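Local coordinates for protein hyaluronidase (Thermobaculum terrenum, PDB 5DIY) that probably acts as a family GH84 hexosaminidase that hydrolyses O-linked N-acetylglucosamine, using an active site on a TIM-barrel domain, at residues C[46-51]-C[79-84]; C[75-80]-C[110-115]. All blocks are in the same frame, centred on the assembly; numbering follows the deposited sequence.

Contact 1: residues C[46-51]-C[79-84]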
loop_
_atom_site.group_PDB
_atom_site.type_symbol
_atom_site.label_atom_id
_atom_site.label_comp_id
_atom_site.label_asym_id
_atom_site.label_seq_id
_atom_site.Cartn_x
_atom_site.Cartn_y
_atom_site.Cartn_z
ATOM N N LEU C 46 18.711 9.613 3.161
ATOM C CA LEU C 46 19.396 9.854 4.449
ATOM C C LEU C 46 19.267 11.301 4.930
ATOM O O LEU C 46 19.105 11.558 6.130
ATOM C CB LEU C 46 20.886 9.464 4.371
ATOM C CG LEU C 46 21.224 7.970 4.472
ATOM C CD1 LEU C 46 22.710 7.751 4.219
ATOM C CD2 LEU C 46 20.820 7.394 5.827
ATOM N N TYR C 47 19.305 12.231 3.980
ATOM C CA TYR C 47 19.215 13.663 4.277
ATOM C C TYR C 47 17.819 14.123 4.712
ATOM O O TYR C 47 17.677 15.200 5.295
ATOM C CB TYR C 47 19.728 14.469 3.082
ATOM C CG TYR C 47 21.183 14.167 2.801
ATOM C CD1 TYR C 47 22.166 14.529 3.718
ATOM C CD2 TYR C 47 21.577 13.480 1.649
ATOM C CE1 TYR C 47 23.505 14.244 3.495
ATOM C CE2 TYR C 47 22.917 13.189 1.414
ATOM C CZ TYR C 47 23.877 13.574 2.343
ATOM O OH TYR C 47 25.208 13.300 2.138
ATOM N N HIS C 48 16.799 13.312 4.434
ATOM C CA HIS C 48 15.450 13.551 4.961
ATOM C C HIS C 48 15.324 13.203 6.458
ATOM O O HIS C 48 14.539 13.842 7.180
ATOM C CB HIS C 48 14.407 12.778 4.134
ATOM C CG HIS C 48 13.035 12.799 4.722
ATOM N ND1 HIS C 48 12.227 13.913 4.685
ATOM C CD2 HIS C 48 12.340 11.848 5.388
ATOM C CE1 HIS C 48 11.088 13.644 5.295
ATOM N NE2 HIS C 48 11.130 12.397 5.729
ATOM N N ARG C 49 16.092 12.214 6.923
ATOM C CA ARG C 49 15.833 11.596 8.228
ATOM C C ARG C 49 17.067 11.450 9.126
ATOM O O ARG C 49 17.265 12.280 10.006
ATOM C CB ARG C 49 15.095 10.270 8.026
ATOM C CG ARG C 49 14.439 9.710 9.276
ATOM C CD ARG C 49 13.201 8.901 8.914
ATOM N NE ARG C 49 12.557 8.308 10.088
ATOM C CZ ARG C 49 12.781 7.085 10.573
ATOM N NH1 ARG C 49 13.666 6.258 10.014
ATOM N NH2 ARG C 49 12.110 6.681 11.648
ATOM N N GLU C 50 17.906 10.436 8.907
ATOM C CA GLU C 50 18.999 10.138 9.850
ATOM C C GLU C 50 20.035 11.247 9.853
ATOM O O GLU C 50 20.448 11.711 10.919
ATOM C CB GLU C 50 19.678 8.798 9.544
ATOM C CG GLU C 50 18.824 7.572 9.852
ATOM C CD GLU C 50 17.969 7.110 8.684
ATOM O OE1 GLU C 50 17.679 7.917 7.772
ATOM O OE2 GLU C 50 17.577 5.927 8.679
ATOM N N LEU C 51 20.429 11.676 8.655
ATOM C CA LEU C 51 21.349 12.800 8.471
ATOM C C LEU C 51 20.589 14.097 8.159
ATOM O O LEU C 51 20.969 14.850 7.265
ATOM C CB LEU C 51 22.354 12.469 7.352
ATOM C CG LEU C 51 23.175 11.178 7.510
ATOM C CD1 LEU C 51 24.277 11.117 6.457
ATOM C CD2 LEU C 51 23.774 11.048 8.904
ATOM N N THR C 79 5.840 20.566 -1.184
ATOM C CA THR C 79 6.217 20.636 0.224
ATOM C C THR C 79 7.478 19.815 0.449
ATOM O O THR C 79 7.537 18.645 0.076
ATOM C CB THR C 79 5.085 20.106 1.124
ATOM O OG1 THR C 79 3.934 20.947 0.987
ATOM C CG2 THR C 79 5.498 20.060 2.605
ATOM N N PHE C 80 8.483 20.440 1.056
ATOM C CA PHE C 80 9.686 19.747 1.485
ATOM C C PHE C 80 9.467 19.315 2.921
ATOM O O PHE C 80 9.173 20.158 3.774
ATOM C CB PHE C 80 10.920 20.651 1.403
ATOM C CG PHE C 80 12.160 20.017 1.971
ATOM C CD1 PHE C 80 12.875 19.083 1.234
ATOM C CD2 PHE C 80 12.585 20.318 3.260
ATOM C CE1 PHE C 80 14.002 18.472 1.766
ATOM C CE2 PHE C 80 13.712 19.715 3.795
ATOM C CZ PHE C 80 14.423 18.793 3.049
ATOM N N ALA C 81 9.611 18.021 3.199
ATOM C CA ALA C 81 9.528 17.525 4.570
ATOM C C ALA C 81 10.885 17.092 5.115
ATOM O O ALA C 81 11.774 16.689 4.363
ATOM C CB ALA C 81 8.528 16.389 4.677
ATOM N N ILE C 82 11.010 17.182 6.437
ATOM C CA ILE C 82 12.200 16.787 7.183
ATOM C C ILE C 82 11.723 15.982 8.408
ATOM O O ILE C 82 10.646 16.247 8.945
ATOM C CB ILE C 82 13.046 18.040 7.569
ATOM C CG1 ILE C 82 14.417 17.656 8.139
ATOM C CG2 ILE C 82 12.301 18.973 8.520
ATOM C CD1 ILE C 82 15.425 17.270 7.077
ATOM N N SER C 83 12.513 14.988 8.815
ATOM C CA SER C 83 12.181 14.102 9.927
ATOM C C SER C 83 13.360 14.055 10.903
ATOM O O SER C 83 14.251 13.214 10.753
ATOM C CB SER C 83 11.854 12.703 9.406
ATOM O OG SER C 83 10.774 12.754 8.495
ATOM N N PRO C 84 13.383 14.975 11.893
ATOM C CA PRO C 84 14.508 15.116 12.816
ATOM C C PRO C 84 14.383 14.367 14.149
ATOM O O PRO C 84 15.315 14.417 14.960
ATOM C CB PRO C 84 14.516 16.622 13.080
ATOM C CG PRO C 84 13.067 16.968 13.103
ATOM C CD PRO C 84 12.403 16.065 12.091
#

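Contact 2: residues C[75-80]-C[110-115]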
loop_
_atom_site.group_PDB
_atom_site.type_symbol
_atom_site.label_atom_id
_atom_site.label_comp_id
_atom_site.label_asym_id
_atom_site.label_seq_id
_atom_site.Cartn_x
_atom_site.Cartn_y
_atom_site.Cartn_z
ATOM N N GLY C 75 0.621 23.077 -11.462
ATOM C CA GLY C 75 -0.380 23.479 -10.469
ATOM C C GLY C 75 -0.281 22.718 -9.159
ATOM O O GLY C 75 -1.272 22.587 -8.449
ATOM N N ILE C 76 0.921 22.235 -8.846
ATOM C CA ILE C 76 1.189 21.421 -7.667
ATOM C C ILE C 76 1.932 22.268 -6.638
ATOM O O ILE C 76 2.947 22.877 -6.967
ATOM C CB ILE C 76 2.099 20.205 -7.995
ATOM C CG1 ILE C 76 1.667 19.482 -9.282
ATOM C CG2 ILE C 76 2.164 19.244 -6.815
ATOM C CD1 ILE C 76 0.260 18.950 -9.266
ATOM N N ASN C 77 1.441 22.294 -5.400
ATOM C CA ASN C 77 2.193 22.876 -4.288
ATOM C C ASN C 77 3.225 21.852 -3.824
ATOM O O ASN C 77 2.855 20.749 -3.417
ATOM C CB ASN C 77 1.255 23.258 -3.137
ATOM C CG ASN C 77 1.951 24.062 -2.036
ATOM O OD1 ASN C 77 2.910 24.800 -2.282
ATOM N ND2 ASN C 77 1.455 23.930 -0.814
ATOM N N PHE C 78 4.508 22.206 -3.918
ATOM C CA PHE C 78 5.599 21.338 -3.476
ATOM C C PHE C 78 5.890 21.615 -2.003
ATOM O O PHE C 78 6.172 22.757 -1.630
ATOM C CB PHE C 78 6.851 21.604 -4.314
ATOM C CG PHE C 78 8.010 20.677 -4.025
ATOM C CD1 PHE C 78 8.809 20.852 -2.893
ATOM C CD2 PHE C 78 8.346 19.661 -4.921
ATOM C CE1 PHE C 78 9.886 20.015 -2.648
ATOM C CE2 PHE C 78 9.422 18.823 -4.678
ATOM C CZ PHE C 78 10.196 19.001 -3.542
ATOM N N THR C 79 5.840 20.566 -1.184
ATOM C CA THR C 79 6.217 20.636 0.224
ATOM C C THR C 79 7.478 19.815 0.449
ATOM O O THR C 79 7.537 18.645 0.076
ATOM C CB THR C 79 5.085 20.106 1.124
ATOM O OG1 THR C 79 3.934 20.947 0.987
ATOM C CG2 THR C 79 5.498 20.060 2.605
ATOM N N PHE C 80 8.483 20.440 1.056
ATOM C CA PHE C 80 9.686 19.747 1.485
ATOM C C PHE C 80 9.467 19.315 2.921
ATOM O O PHE C 80 9.173 20.158 3.774
ATOM C CB PHE C 80 10.920 20.651 1.403
ATOM C CG PHE C 80 12.160 20.017 1.971
ATOM C CD1 PHE C 80 12.875 19.083 1.234
ATOM C CD2 PHE C 80 12.585 20.318 3.260
ATOM C CE1 PHE C 80 14.002 18.472 1.766
ATOM C CE2 PHE C 80 13.712 19.715 3.795
ATOM C CZ PHE C 80 14.423 18.793 3.049
ATOM N N GLY C 110 11.417 29.063 -3.445
ATOM C CA GLY C 110 9.998 29.429 -3.513
ATOM C C GLY C 110 9.056 28.528 -2.734
ATOM O O GLY C 110 7.848 28.765 -2.732
ATOM N N VAL C 111 9.597 27.499 -2.076
ATOM C CA VAL C 111 8.800 26.592 -1.249
ATOM C C VAL C 111 8.420 27.317 0.046
ATOM O O VAL C 111 9.295 27.736 0.809
ATOM C CB VAL C 111 9.562 25.282 -0.926
ATOM C CG1 VAL C 111 8.786 24.414 0.060
ATOM C CG2 VAL C 111 9.854 24.507 -2.206
ATOM N N HIS C 112 7.115 27.468 0.268
ATOM C CA HIS C 112 6.569 28.054 1.509
ATOM C C HIS C 112 5.949 27.011 2.450
ATOM O O HIS C 112 5.651 27.338 3.602
ATOM C CB HIS C 112 5.530 29.137 1.184
ATOM C CG HIS C 112 4.323 28.625 0.461
ATOM N ND1 HIS C 112 3.193 28.186 1.116
ATOM C CD2 HIS C 112 4.076 28.470 -0.862
ATOM C CE1 HIS C 112 2.300 27.785 0.228
ATOM N NE2 HIS C 112 2.811 27.948 -0.980
ATOM N N SER C 113 5.745 25.779 1.962
ATOM C CA SER C 113 5.185 24.686 2.762
ATOM C C SER C 113 6.286 23.714 3.180
ATOM O O SER C 113 7.019 23.181 2.340
ATOM C CB SER C 113 4.095 23.944 1.991
ATOM O OG SER C 113 3.542 22.906 2.787
ATOM N N ILE C 114 6.395 23.496 4.486
ATOM C CA ILE C 114 7.445 22.672 5.058
ATOM C C ILE C 114 6.792 21.589 5.901
ATOM O O ILE C 114 5.908 21.876 6.706
ATOM C CB ILE C 114 8.415 23.518 5.921
ATOM C CG1 ILE C 114 9.093 24.620 5.079
ATOM C CG2 ILE C 114 9.461 22.637 6.605
ATOM C CD1 ILE C 114 10.085 24.135 4.038
ATOM N N GLY C 115 7.225 20.347 5.698
ATOM C CA GLY C 115 6.791 19.210 6.513
ATOM C C GLY C 115 7.796 18.931 7.616
ATOM O O GLY C 115 8.992 18.860 7.354
HETATM O O HOH W 1 5.446 25.438 -1.042
#

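Contact 1: residues C[46-51]-C[79-84]
H48 is the anchor by which the loop 46-51 is pinned to A81, I82 and S83, where strand 77-82 runs out at the C-terminal end of the barrel. The imidazole works along its rim: ND1 donates to A81 O at 2.8 Å, with the acceptor almost in the ring plane although ND1 stands well above the plane of the A81 carbonyl. At the far side of the ring, NE2 lies 2.8 Å from S83 OG, and S83 N sits over one face. The backbone adds a second grip, since S83 N donates to H48 O over 2.8 Å, nearly along the C=O axis. CG of H48 stands anti to the backbone N (chi1 171°), which carries the ring across to A81 and S83. Packing is close here too: I82 CD1 approaches both Y47 O and H48 O at 3.5 Å. With an alanine here, A81 O would probably lose its imidazole donor and a gap would open beside A81 and S83.

The other part of the loop is looser. The Y47 ring leads away from the strand and is partly exposed, while L46 and L51 close an exposed turn, L51 N donating to L46 O. R49 is intermediate, its CG passing S83 CB at 4.0 Å before the extended chain runs on to within about 4 Å of the side chain of N120, the engineered substitute for the predicted proton donor. Thus a largely exposed loop following strand 37-40 is held by its buried histidine. Around it, K102 of helix 93-108 bonds to Y47 O, I82 packs on L99 of that helix, and S83 leans on F117 of strand 113-117.

Contact 2: residues C[75-80]-C[110-115]
T79 and S113 join hydroxyls between adjacent parallel strands of the (beta/alpha)8, or TIM, barrel, and the side chains around them illustrate how a beta-alpha-beta unit sorts its two faces. T79 OG1 and S113 OG are 2.7 Å apart in a hydrogen bond that either could donate. They meet because the two residues use different rotamers: OG1 of T79 lies beside its own backbone N, whereas OG of S113 is anti to its N. The methyl CG2 of T79 rests against the neighbouring strand, 3.6 Å from G115 N.

F78, F80 and I114 occupy the opposite face, which the helices cover. F78 and V111 approach at a slant, V111 CG2 being 3.9 Å from F78 CD1 while CG1 nestles against the F78 carbonyl. I68 of helix 58-73 closes over both residues, and the F80 ring stacks with F106 of helix 93-108. F80 and I114 lie side by side in register, although I114 meets chiefly the backbone oxygen of F80, its CA lying 3.3 Å from F80 O.

At the partly exposed entry to the strands, N77 and H112 run about perpendicular as side chains, yet their amide and ring planes are only 18° apart. OD1 of N77 and NE2 of H112 do not bond, their angle being poor. A water is shared instead: it donates to N77 OD1 and to F78 O (2.8 Å), accepts from S113 N, and lies over one face of the H112 imidazole. It bridges the segments just before the direct strand bonds begin.

Backbone pairing tightens along the chain. The bond from F80 N to S113 O is weak, whereas G115 N donates to F80 O at 2.7 Å with an N-H...O angle of 169°, the nitrogen tilted 33° from the carbonyl plane.

How the contacts relate
From the N terminus, the chain leaves strand 37-40, forms the loop at 46-51, passes through helix 58-73 and enters strand 77-82, whose far end closes contact 1. That same strand, at its beginning, opens contact 2, which closes after helix 93-108 as the chain enters strand 113-117. The two loops therefore neither nest nor stand apart: they are staggered, overlapping along strand 77-82, with T79 and F80 common to both. G115 O couples them, lying 2.8 Å from I82 N in a probable hydrogen bond. Together they show one barrel strand fastened laterally to its next neighbour and, at its C-terminal end, to the loop that follows strand 37-40.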